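Long-range contacts in acyl-CoA dehydrogenase (PDB 3PFD), which oxidises saturated acyl-CoA to 2,3-dehydroacyl-CoA, passing hydrogen to an acceptor, with a flavin adenine dinucleotide cofactor that is bound here in its reduced form: residues C[28-33]-C[87-92]; C[63-68]-C[102-107]; C[332-337]-C[378-383]. All coordinates share one frame; numbering follows the deposited sequence.

How the contacts relate
All three contacts are largely buried. Contacts 1 and 2 belong to the helical N-terminal part and touch each other, Ile30 resting against Phe64 and Ile87 against Ala102, while helices 80-91 and 95-114 follow one another in the chain. Contact 1 is a helix pair with partly exposed arginines, and charge dominates it; contact 2, a loop against a helix nearer the centre of the chain, relies on a hydrogen bond from an asparagine amide to a backbone carbonyl, and on a lysine methylene over a histidine face. Contact 3 belongs to the C-terminal part and touches neither. There a lysine is caught by carbonyl oxygens, and the neighbouring Thr379 and Gln381 bind the cofactor and meet other subunits.

Contact 1: C[28-33]-C[87-92]; sequences EAIRAL and IEEVAR
Arg31 reaches from helix 24-47 to Glu89 on helix 80-91 and grips it side-on in a salt bridge. Its NE gives a nearly straight bond to Glu89 OE1 at 3.0 Å (N-H...O 170°); the oxygen lies in the guanidinium plane, although NE itself sits above the carboxylate plane. NH2 takes the other oxygen, meeting Glu89 OE2 on its syn lone pair at 3.3 Å along a more bent path. The bend of the Arg31 chain at chi3 turns this side-on edge to the carboxylate.

The flat face of the same guanidinium is stacked on that of Arg92, with centres 3.5 Å apart and planes 16° from parallel. The negative groups around the pair probably make this stack affordable: Glu89 faces Arg31, while Arg92 has salt bridges of its own to Asp272 and Glu35. Glu89 OE2 is also held by Arg27.

Apolar packing accompanies the polar grip. Ile30 CG2 lies 3.6 Å from Glu89 CB, against the aliphatic base of the acid, while Ile30 CD1 meets Val90 CG2 at 3.9 Å. Leu59 of helix 53-61 touches both Ile30 and Val90.

The two helices run roughly parallel, crossing at -26° with axes 8.9 Å apart, as neighbours in the N-terminal helical domain of an acyl-CoA dehydrogenase; through Asp272 the pair is also tied to helix 256-280.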
loop_
_atom_site.group_PDB
_atom_site.type_symbol
_atom_site.label_atom_id
_atom_site.label_comp_id
_atom_site.label_asym_id
_atom_site.label_seq_id
_atom_site.Cartn_x
_atom_site.Cartn_y
_atom_site.Cartn_z
ATOM N N GLU C 28 -13.388 -10.049 -29.508
ATOM C CA GLU C 28 -12.562 -10.884 -30.379
ATOM C C GLU C 28 -12.150 -10.118 -31.651
ATOM O O GLU C 28 -10.984 -10.174 -32.074
ATOM C CB GLU C 28 -13.278 -12.227 -30.705
ATOM C CG GLU C 28 -13.515 -13.115 -29.454
ATOM C CD GLU C 28 -14.241 -14.454 -29.711
ATOM O OE1 GLU C 28 -13.745 -15.488 -29.208
ATOM O OE2 GLU C 28 -15.307 -14.489 -30.377
ATOM N N ALA C 29 -13.099 -9.388 -32.238
ATOM C CA ALA C 29 -12.854 -8.577 -33.431
ATOM C C ALA C 29 -11.892 -7.413 -33.191
ATOM O O ALA C 29 -10.978 -7.205 -33.984
ATOM C CB ALA C 29 -14.165 -8.059 -34.005
ATOM N N ILE C 30 -12.098 -6.642 -32.116
ATOM C CA ILE C 30 -11.178 -5.532 -31.828
ATOM C C ILE C 30 -9.795 -5.993 -31.411
ATOM O O ILE C 30 -8.820 -5.387 -31.818
ATOM C CB ILE C 30 -11.727 -4.453 -30.842
ATOM C CG1 ILE C 30 -10.748 -3.278 -30.746
ATOM C CG2 ILE C 30 -12.022 -5.028 -29.483
ATOM C CD1 ILE C 30 -10.483 -2.565 -32.085
ATOM N N ARG C 31 -9.707 -7.072 -30.631
ATOM C CA ARG C 31 -8.403 -7.651 -30.287
ATOM C C ARG C 31 -7.623 -8.090 -31.516
ATOM O O ARG C 31 -6.412 -7.904 -31.572
ATOM C CB ARG C 31 -8.520 -8.850 -29.339
ATOM C CG ARG C 31 -7.136 -9.394 -28.926
ATOM C CD ARG C 31 -7.185 -10.362 -27.790
ATOM N NE ARG C 31 -7.312 -9.635 -26.522
ATOM C CZ ARG C 31 -7.122 -10.166 -25.314
ATOM N NH1 ARG C 31 -6.791 -11.454 -25.179
ATOM N NH2 ARG C 31 -7.261 -9.404 -24.239
ATOM N N ALA C 32 -8.301 -8.715 -32.479
ATOM C CA ALA C 32 -7.620 -9.201 -33.694
ATOM C C ALA C 32 -7.072 -8.026 -34.493
ATOM O O ALA C 32 -5.918 -8.034 -34.901
ATOM C CB ALA C 32 -8.547 -10.065 -34.549
ATOM N N LEU C 33 -7.885 -6.993 -34.671
ATOM C CA LEU C 33 -7.429 -5.786 -35.343
ATOM C C LEU C 33 -6.273 -5.127 -34.589
ATOM O O LEU C 33 -5.274 -4.752 -35.198
ATOM C CB LEU C 33 -8.580 -4.798 -35.505
ATOM C CG LEU C 33 -8.232 -3.614 -36.403
ATOM C CD1 LEU C 33 -9.431 -3.303 -37.234
ATOM C CD2 LEU C 33 -7.768 -2.384 -35.624
ATOM N N ILE C 87 -11.851 0.735 -26.545
ATOM C CA ILE C 87 -10.763 1.558 -26.020
ATOM C C ILE C 87 -9.742 0.735 -25.237
ATOM O O ILE C 87 -8.533 0.886 -25.443
ATOM C CB ILE C 87 -11.320 2.728 -25.203
ATOM C CG1 ILE C 87 -11.998 3.710 -26.165
ATOM C CG2 ILE C 87 -10.237 3.410 -24.342
ATOM C CD1 ILE C 87 -13.081 4.521 -25.523
ATOM N N GLU C 88 -10.251 -0.154 -24.386
ATOM C CA GLU C 88 -9.443 -1.073 -23.590
ATOM C C GLU C 88 -8.569 -1.979 -24.457
ATOM O O GLU C 88 -7.382 -2.149 -24.180
ATOM C CB GLU C 88 -10.380 -1.935 -22.715
ATOM C CG GLU C 88 -9.737 -3.084 -21.906
ATOM C CD GLU C 88 -10.808 -3.977 -21.238
ATOM O OE1 GLU C 88 -11.885 -3.443 -20.875
ATOM O OE2 GLU C 88 -10.602 -5.208 -21.109
ATOM N N GLU C 89 -9.159 -2.589 -25.483
ATOM C CA GLU C 89 -8.419 -3.540 -26.316
ATOM C C GLU C 89 -7.348 -2.852 -27.170
ATOM O O GLU C 89 -6.285 -3.443 -27.472
ATOM C CB GLU C 89 -9.363 -4.380 -27.180
ATOM C CG GLU C 89 -10.131 -5.462 -26.381
ATOM C CD GLU C 89 -9.217 -6.541 -25.775
ATOM O OE1 GLU C 89 -8.129 -6.788 -26.313
ATOM O OE2 GLU C 89 -9.579 -7.130 -24.742
ATOM N N VAL C 90 -7.615 -1.610 -27.560
ATOM C CA VAL C 90 -6.611 -0.853 -28.298
ATOM C C VAL C 90 -5.493 -0.458 -27.302
ATOM O O VAL C 90 -4.327 -0.608 -27.615
ATOM C CB VAL C 90 -7.199 0.372 -29.087
ATOM C CG1 VAL C 90 -6.095 1.152 -29.809
ATOM C CG2 VAL C 90 -8.193 -0.084 -30.136
ATOM N N ALA C 91 -5.854 -0.021 -26.092
ATOM C CA ALA C 91 -4.846 0.456 -25.119
ATOM C C ALA C 91 -3.892 -0.646 -24.651
ATOM O O ALA C 91 -2.721 -0.382 -24.282
ATOM C CB ALA C 91 -5.536 1.093 -23.916
ATOM N N ARG C 92 -4.417 -1.869 -24.653
ATOM C CA ARG C 92 -3.657 -3.085 -24.377
ATOM C C ARG C 92 -2.419 -3.191 -25.256
ATOM O O ARG C 92 -1.421 -3.802 -24.828
ATOM C CB ARG C 92 -4.552 -4.320 -24.605
ATOM C CG ARG C 92 -4.007 -5.659 -24.118
ATOM C CD ARG C 92 -5.084 -6.750 -24.156
ATOM N NE ARG C 92 -4.451 -8.060 -24.084
ATOM C CZ ARG C 92 -3.967 -8.735 -25.134
ATOM N NH1 ARG C 92 -4.107 -8.272 -26.385
ATOM N NH2 ARG C 92 -3.362 -9.910 -24.935
#

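Contact 2: C[63-68]-C[102-107]; sequences GFSAIH and AVNKLG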
loop_
_atom_site.group_PDB
_atom_site.type_symbol
_atom_site.label_atom_id
_atom_site.label_comp_id
_atom_site.label_asym_id
_atom_site.label_seq_id
_atom_site.Cartn_x
_atom_site.Cartn_y
_atom_site.Cartn_z
ATOM N N GLY C 63 -14.370 0.603 -39.088
ATOM C CA GLY C 63 -15.449 1.271 -38.360
ATOM C C GLY C 63 -15.356 1.187 -36.842
ATOM O O GLY C 63 -16.369 1.180 -36.174
ATOM N N PHE C 64 -14.138 1.123 -36.309
ATOM C CA PHE C 64 -13.919 1.054 -34.858
ATOM C C PHE C 64 -13.517 2.374 -34.198
ATOM O O PHE C 64 -13.253 2.409 -32.996
ATOM C CB PHE C 64 -12.904 -0.043 -34.506
ATOM C CG PHE C 64 -13.518 -1.403 -34.364
ATOM C CD1 PHE C 64 -14.405 -1.678 -33.324
ATOM C CD2 PHE C 64 -13.225 -2.415 -35.271
ATOM C CE1 PHE C 64 -14.986 -2.931 -33.198
ATOM C CE2 PHE C 64 -13.795 -3.671 -35.139
ATOM C CZ PHE C 64 -14.683 -3.928 -34.100
ATOM N N SER C 65 -13.525 3.468 -34.955
ATOM C CA SER C 65 -12.910 4.698 -34.463
ATOM C C SER C 65 -13.811 5.587 -33.611
ATOM O O SER C 65 -13.310 6.435 -32.862
ATOM C CB SER C 65 -12.323 5.498 -35.617
ATOM O OG SER C 65 -13.361 6.110 -36.343
ATOM N N ALA C 66 -15.127 5.430 -33.738
ATOM C CA ALA C 66 -16.057 6.259 -32.964
ATOM C C ALA C 66 -17.425 5.585 -32.850
ATOM O O ALA C 66 -18.451 6.157 -33.280
ATOM C CB ALA C 66 -16.178 7.673 -33.607
ATOM N N ILE C 67 -17.440 4.375 -32.282
ATOM C CA ILE C 67 -18.646 3.533 -32.322
ATOM C C ILE C 67 -19.816 4.053 -31.487
ATOM O O ILE C 67 -20.931 3.570 -31.632
ATOM C CB ILE C 67 -18.363 2.051 -31.981
ATOM C CG1 ILE C 67 -18.037 1.883 -30.492
ATOM C CG2 ILE C 67 -17.260 1.494 -32.898
ATOM C CD1 ILE C 67 -17.663 0.470 -30.109
ATOM N N HIS C 68 -19.552 5.044 -30.642
ATOM C CA HIS C 68 -20.561 5.618 -29.741
ATOM C C HIS C 68 -21.545 6.559 -30.463
ATOM O O HIS C 68 -22.646 6.810 -29.958
ATOM C CB HIS C 68 -19.866 6.401 -28.624
ATOM C CG HIS C 68 -19.106 7.584 -29.138
ATOM N ND1 HIS C 68 -17.881 7.461 -29.754
ATOM C CD2 HIS C 68 -19.436 8.900 -29.205
ATOM C CE1 HIS C 68 -17.471 8.656 -30.152
ATOM N NE2 HIS C 68 -18.397 9.546 -29.830
ATOM N N ALA C 102 -10.964 7.182 -27.851
ATOM C CA ALA C 102 -11.268 7.769 -26.525
ATOM C C ALA C 102 -11.515 9.262 -26.653
ATOM O O ALA C 102 -12.427 9.801 -26.012
ATOM C CB ALA C 102 -10.146 7.505 -25.511
ATOM N N VAL C 103 -10.693 9.925 -27.471
ATOM C CA VAL C 103 -10.872 11.380 -27.709
ATOM C C VAL C 103 -11.934 11.701 -28.748
ATOM O O VAL C 103 -12.597 12.756 -28.655
ATOM C CB VAL C 103 -9.521 12.146 -27.854
ATOM C CG1 VAL C 103 -9.731 13.656 -28.117
ATOM C CG2 VAL C 103 -8.722 11.951 -26.565
ATOM N N ASN C 104 -12.155 10.786 -29.703
ATOM C CA ASN C 104 -13.323 10.928 -30.554
ATOM C C ASN C 104 -14.596 11.057 -29.693
ATOM O O ASN C 104 -15.477 11.869 -29.993
ATOM C CB ASN C 104 -13.434 9.804 -31.605
ATOM C CG ASN C 104 -12.521 10.043 -32.818
ATOM O OD1 ASN C 104 -11.965 11.137 -32.991
ATOM N ND2 ASN C 104 -12.361 9.026 -33.656
ATOM N N LYS C 105 -14.656 10.294 -28.597
ATOM C CA LYS C 105 -15.767 10.366 -27.681
ATOM C C LYS C 105 -15.711 11.655 -26.839
ATOM O O LYS C 105 -16.687 12.378 -26.774
ATOM C CB LYS C 105 -15.857 9.100 -26.797
ATOM C CG LYS C 105 -17.286 8.866 -26.325
ATOM C CD LYS C 105 -17.443 8.073 -25.052
ATOM C CE LYS C 105 -18.906 8.243 -24.607
ATOM N NZ LYS C 105 -19.331 7.192 -23.688
ATOM N N LEU C 106 -14.575 11.940 -26.206
ATOM C CA LEU C 106 -14.388 13.188 -25.446
ATOM C C LEU C 106 -14.798 14.446 -26.239
ATOM O O LEU C 106 -15.515 15.296 -25.705
ATOM C CB LEU C 106 -12.929 13.326 -24.963
ATOM C CG LEU C 106 -12.630 14.399 -23.897
ATOM C CD1 LEU C 106 -13.446 14.149 -22.618
ATOM C CD2 LEU C 106 -11.131 14.491 -23.564
ATOM N N GLY C 107 -14.349 14.553 -27.500
ATOM C CA GLY C 107 -14.602 15.747 -28.349
ATOM C C GLY C 107 -15.995 15.842 -28.965
ATOM O O GLY C 107 -16.306 16.816 -29.688
#
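Lys105, on helix 95-114, lays the start of its side chain against the ring of His68, which comes from the loop between helices 53-61 and 80-91. Its CB comes first, 3.7 Å from His68 CE1. CG then stands over the middle of the ring, 3.5 Å from the centroid and only 7° off the normal, a clean CH-pi contact to one face. The first torsion puts CG opposite the backbone N (chi1 -154°), and from there the chain runs on extended, so that CD, CE and NZ leave the histidine behind. At the tip NZ gives a hydrogen bond to the carbonyl oxygen of His254. The backbone also takes part, with Lys105 CA 3.5 Å from His68 CE1. The far end of the imidazole has its own partner, NE2 being hydrogen-bonded to Thr108 OG1 one turn further along the helix.

One residue earlier, Asn104 meets the other part of the loop. Its CB packs on Ala66 CB at 4.0 Å, and ND2 donates to Ser65 O over 2.9 Å. This bond is nearly straight at the hydrogen (165°) and lies close to the plane of the amide, yet it arrives from above the carbonyl plane of Ser65. Asn104 OD1 accepts from Ala134 N, so both ends of the amide are engaged and its rotation is fixed.

A loop with no regular structure is thus held to a helix by a hydrogen bond and a CH-pi contact, with no salt bridge between the segments: an asparagine satisfies a buried backbone carbonyl, and a histidine offers its face to a methylene group. The ammonium group of the lysine turns elsewhere, to the backbone oxygen of His254, which probably eases its burial.

Contact 3: C[332-337]-C[378-383]; sequences ASKCFA and GTNQIQ. With FDA (dihydroflavine-adenine dinucleotide), chain B.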
loop_
_atom_site.group_PDB
_atom_site.type_symbol
_atom_site.label_atom_id
_atom_site.label_comp_id
_atom_site.label_asym_id
_atom_site.label_seq_id
_atom_site.Cartn_x
_atom_site.Cartn_y
_atom_site.Cartn_z
ATOM N N ALA C 332 -14.839 7.089 -9.333
ATOM C CA ALA C 332 -14.293 5.858 -8.738
ATOM C C ALA C 332 -13.633 4.961 -9.773
ATOM O O ALA C 332 -12.506 4.518 -9.578
ATOM C CB ALA C 332 -15.401 5.050 -7.964
ATOM N N SER C 333 -14.340 4.691 -10.864
ATOM C CA SER C 333 -13.871 3.736 -11.868
ATOM C C SER C 333 -12.610 4.211 -12.589
ATOM O O SER C 333 -11.683 3.420 -12.851
ATOM C CB SER C 333 -14.970 3.432 -12.887
ATOM O OG SER C 333 -15.150 4.494 -13.800
ATOM N N LYS C 334 -12.565 5.510 -12.867
ATOM C CA LYS C 334 -11.388 6.121 -13.475
ATOM C C LYS C 334 -10.196 6.152 -12.476
ATOM O O LYS C 334 -9.071 5.738 -12.822
ATOM C CB LYS C 334 -11.735 7.516 -14.032
ATOM C CG LYS C 334 -10.633 8.197 -14.936
ATOM C CD LYS C 334 -9.534 8.841 -14.064
ATOM C CE LYS C 334 -8.718 9.893 -14.800
ATOM N NZ LYS C 334 -7.521 10.339 -13.979
ATOM N N CYS C 335 -10.449 6.624 -11.250
ATOM C CA CYS C 335 -9.400 6.720 -10.227
ATOM C C CYS C 335 -8.820 5.342 -9.900
ATOM O O CYS C 335 -7.603 5.157 -9.919
ATOM C CB CYS C 335 -9.933 7.391 -8.937
ATOM S SG CYS C 335 -8.675 7.700 -7.677
ATOM N N PHE C 336 -9.687 4.368 -9.626
ATOM C CA PHE C 336 -9.217 2.996 -9.267
ATOM C C PHE C 336 -8.453 2.322 -10.414
ATOM O O PHE C 336 -7.341 1.811 -10.219
ATOM C CB PHE C 336 -10.398 2.109 -8.848
ATOM C CG PHE C 336 -9.983 0.752 -8.295
ATOM C CD1 PHE C 336 -9.300 0.658 -7.075
ATOM C CD2 PHE C 336 -10.276 -0.414 -8.991
ATOM C CE1 PHE C 336 -8.934 -0.585 -6.557
ATOM C CE2 PHE C 336 -9.928 -1.680 -8.483
ATOM C CZ PHE C 336 -9.248 -1.768 -7.262
ATOM N N ALA C 337 -9.045 2.290 -11.604
ATOM C CA ALA C 337 -8.349 1.658 -12.736
ATOM C C ALA C 337 -6.978 2.258 -13.000
ATOM O O ALA C 337 -6.036 1.533 -13.298
ATOM C CB ALA C 337 -9.183 1.662 -14.016
ATOM N N GLY C 378 -9.303 14.752 -15.297
ATOM C CA GLY C 378 -9.465 14.964 -13.851
ATOM C C GLY C 378 -8.360 14.186 -13.138
ATOM O O GLY C 378 -8.346 12.955 -13.197
ATOM N N THR C 379 -7.419 14.879 -12.499
ATOM C CA THR C 379 -6.381 14.164 -11.754
ATOM C C THR C 379 -7.070 13.268 -10.732
ATOM O O THR C 379 -8.214 13.530 -10.385
ATOM C CB THR C 379 -5.452 15.088 -10.999
ATOM O OG1 THR C 379 -6.187 15.751 -9.967
ATOM C CG2 THR C 379 -4.768 16.119 -11.962
ATOM N N ASN C 380 -6.383 12.232 -10.260
ATOM C CA ASN C 380 -6.970 11.370 -9.233
ATOM C C ASN C 380 -7.283 12.080 -7.927
ATOM O O ASN C 380 -8.153 11.614 -7.233
ATOM C CB ASN C 380 -6.164 10.072 -9.032
ATOM C CG ASN C 380 -6.331 9.120 -10.221
ATOM O OD1 ASN C 380 -7.005 9.461 -11.167
ATOM N ND2 ASN C 380 -5.704 7.938 -10.174
ATOM N N GLN C 381 -6.604 13.193 -7.605
ATOM C CA GLN C 381 -6.991 14.011 -6.416
ATOM C C GLN C 381 -8.390 14.638 -6.611
ATOM O O GLN C 381 -9.221 14.621 -5.717
ATOM C CB GLN C 381 -5.947 15.119 -6.140
ATOM C CG GLN C 381 -4.577 14.585 -5.629
ATOM C CD GLN C 381 -3.895 13.692 -6.671
ATOM O OE1 GLN C 381 -3.738 14.103 -7.823
ATOM N NE2 GLN C 381 -3.540 12.447 -6.287
ATOM N N ILE C 382 -8.615 15.219 -7.777
ATOM C CA ILE C 382 -9.927 15.757 -8.161
ATOM C C ILE C 382 -10.985 14.623 -8.163
ATOM O O ILE C 382 -12.105 14.842 -7.738
ATOM C CB ILE C 382 -9.829 16.467 -9.531
ATOM C CG1 ILE C 382 -9.042 17.798 -9.403
ATOM C CG2 ILE C 382 -11.240 16.740 -10.170
ATOM C CD1 ILE C 382 -9.526 18.772 -8.258
ATOM N N GLN C 383 -10.615 13.416 -8.615
ATOM C CA GLN C 383 -11.561 12.282 -8.565
ATOM C C GLN C 383 -12.037 12.026 -7.127
ATOM O O GLN C 383 -13.246 11.785 -6.881
ATOM C CB GLN C 383 -10.974 11.010 -9.196
ATOM C CG GLN C 383 -10.500 11.146 -10.678
ATOM C CD GLN C 383 -11.596 11.648 -11.640
ATOM O OE1 GLN C 383 -12.776 11.545 -11.349
ATOM N NE2 GLN C 383 -11.193 12.165 -12.801
HETATM P PA FDA B . -2.981 21.371 -11.644
HETATM O O1A FDA B . -4.465 21.616 -11.613
HETATM O O2A FDA B . -2.008 22.514 -11.493
HETATM O O5B FDA B . -2.666 20.271 -10.509
HETATM C C5B FDA B . -1.393 20.157 -9.864
HETATM C C4B FDA B . -1.527 19.207 -8.664
HETATM O O4B FDA B . -2.374 19.783 -7.663
HETATM C C3B FDA B . -2.182 17.881 -9.054
HETATM O O3B FDA B . -1.610 16.854 -8.232
HETATM C C2B FDA B . -3.636 18.078 -8.663
HETATM O O2B FDA B . -4.309 16.848 -8.376
HETATM C C1B FDA B . -3.489 18.932 -7.424
HETATM N N9A FDA B . -4.717 19.686 -7.101
HETATM C C8A FDA B . -5.232 20.716 -7.797
HETATM N N7A FDA B . -6.357 21.154 -7.179
HETATM C C5A FDA B . -6.555 20.383 -6.081
HETATM C C6A FDA B . -7.541 20.361 -5.082
HETATM N N6A FDA B . -8.582 21.250 -5.116
HETATM N N1A FDA B . -7.446 19.441 -4.085
HETATM C C2A FDA B . -6.417 18.564 -4.078
HETATM N N3A FDA B . -5.446 18.558 -5.019
HETATM C C4A FDA B . -5.502 19.454 -6.038
HETATM N N1 FDA B . -7.160 19.012 -21.392
HETATM C C2 FDA B . -7.980 19.344 -22.435
HETATM O O2 FDA B . -8.700 20.378 -22.401
HETATM N N3 FDA B . -8.023 18.559 -23.533
HETATM C C4 FDA B . -7.267 17.441 -23.615
HETATM O O4 FDA B . -7.346 16.773 -24.660
HETATM C C4X FDA B . -6.428 17.058 -22.548
HETATM N N5 FDA B . -5.580 16.015 -22.654
HETATM C C5X FDA B . -4.449 15.975 -21.930
HETATM C C6 FDA B . -3.339 15.230 -22.357
HETATM C C7 FDA B . -2.140 15.270 -21.623
HETATM C C7M FDA B . -0.944 14.460 -22.075
HETATM C C8 FDA B . -2.057 16.012 -20.453
HETATM C C8M FDA B . -0.782 16.063 -19.629
HETATM C C9 FDA B . -3.155 16.737 -20.028
HETATM C C9A FDA B . -4.343 16.733 -20.766
HETATM N N10 FDA B . -5.362 17.662 -20.464
HETATM C C10 FDA B . -6.386 17.876 -21.425
HETATM C "C1'" FDA B . -5.226 18.553 -19.310
HETATM C "C2'" FDA B . -5.522 17.832 -17.989
HETATM O "O2'" FDA B . -6.926 17.545 -17.799
HETATM C "C3'" FDA B . -4.930 18.661 -16.869
HETATM O "O3'" FDA B . -3.496 18.449 -16.867
HETATM C "C4'" FDA B . -5.520 18.294 -15.494
HETATM O "O4'" FDA B . -6.876 18.736 -15.401
HETATM C "C5'" FDA B . -4.732 18.911 -14.347
HETATM O "O5'" FDA B . -4.497 20.300 -14.618
HETATM P P FDA B . -2.999 20.872 -14.488
HETATM O O1P FDA B . -2.112 20.042 -15.383
HETATM O O2P FDA B . -3.041 22.372 -14.658
HETATM O O3P FDA B . -2.587 20.500 -12.975
#
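Lys334, Cys335 and Asn380 account for most of this contact. A bend at chi2 (-80°) swings the lysine chain across to the start of helix 380-391, where NZ bonds to two carbonyl oxygens, Gly378 O at 2.9 Å and Asn380 OD1 at 3.0 Å. Thr373 O is a third acceptor for the same ammonium group. Gly378 O is gripped twice, since Gln383 folds its NE2 back onto it from above the carbonyl plane.

Beside the lysine, Cys335 SG rests 3.7 Å from Asn380 CB, and Cys335 CB meets Gln383 CB at 3.8 Å. The Asn380 amide is engaged at both ends, because ND2 turns to Asp339 and Ser338.

Thr379, the N-cap, carries the structure on to the reduced flavin cofactor: its OG1 donates to ribose O2B at 2.7 Å, and O2B in turn donates to Gln381 OE1 at 2.9 Å. Gln350 of the third subunit bonds to the same OE1.

Helix 326-352 meets helix 380-391 here, and its residues also pack on helices 256-280 and 292-321 of its own chain, with Met303 of the second subunit packed on Cys335 and Phe336.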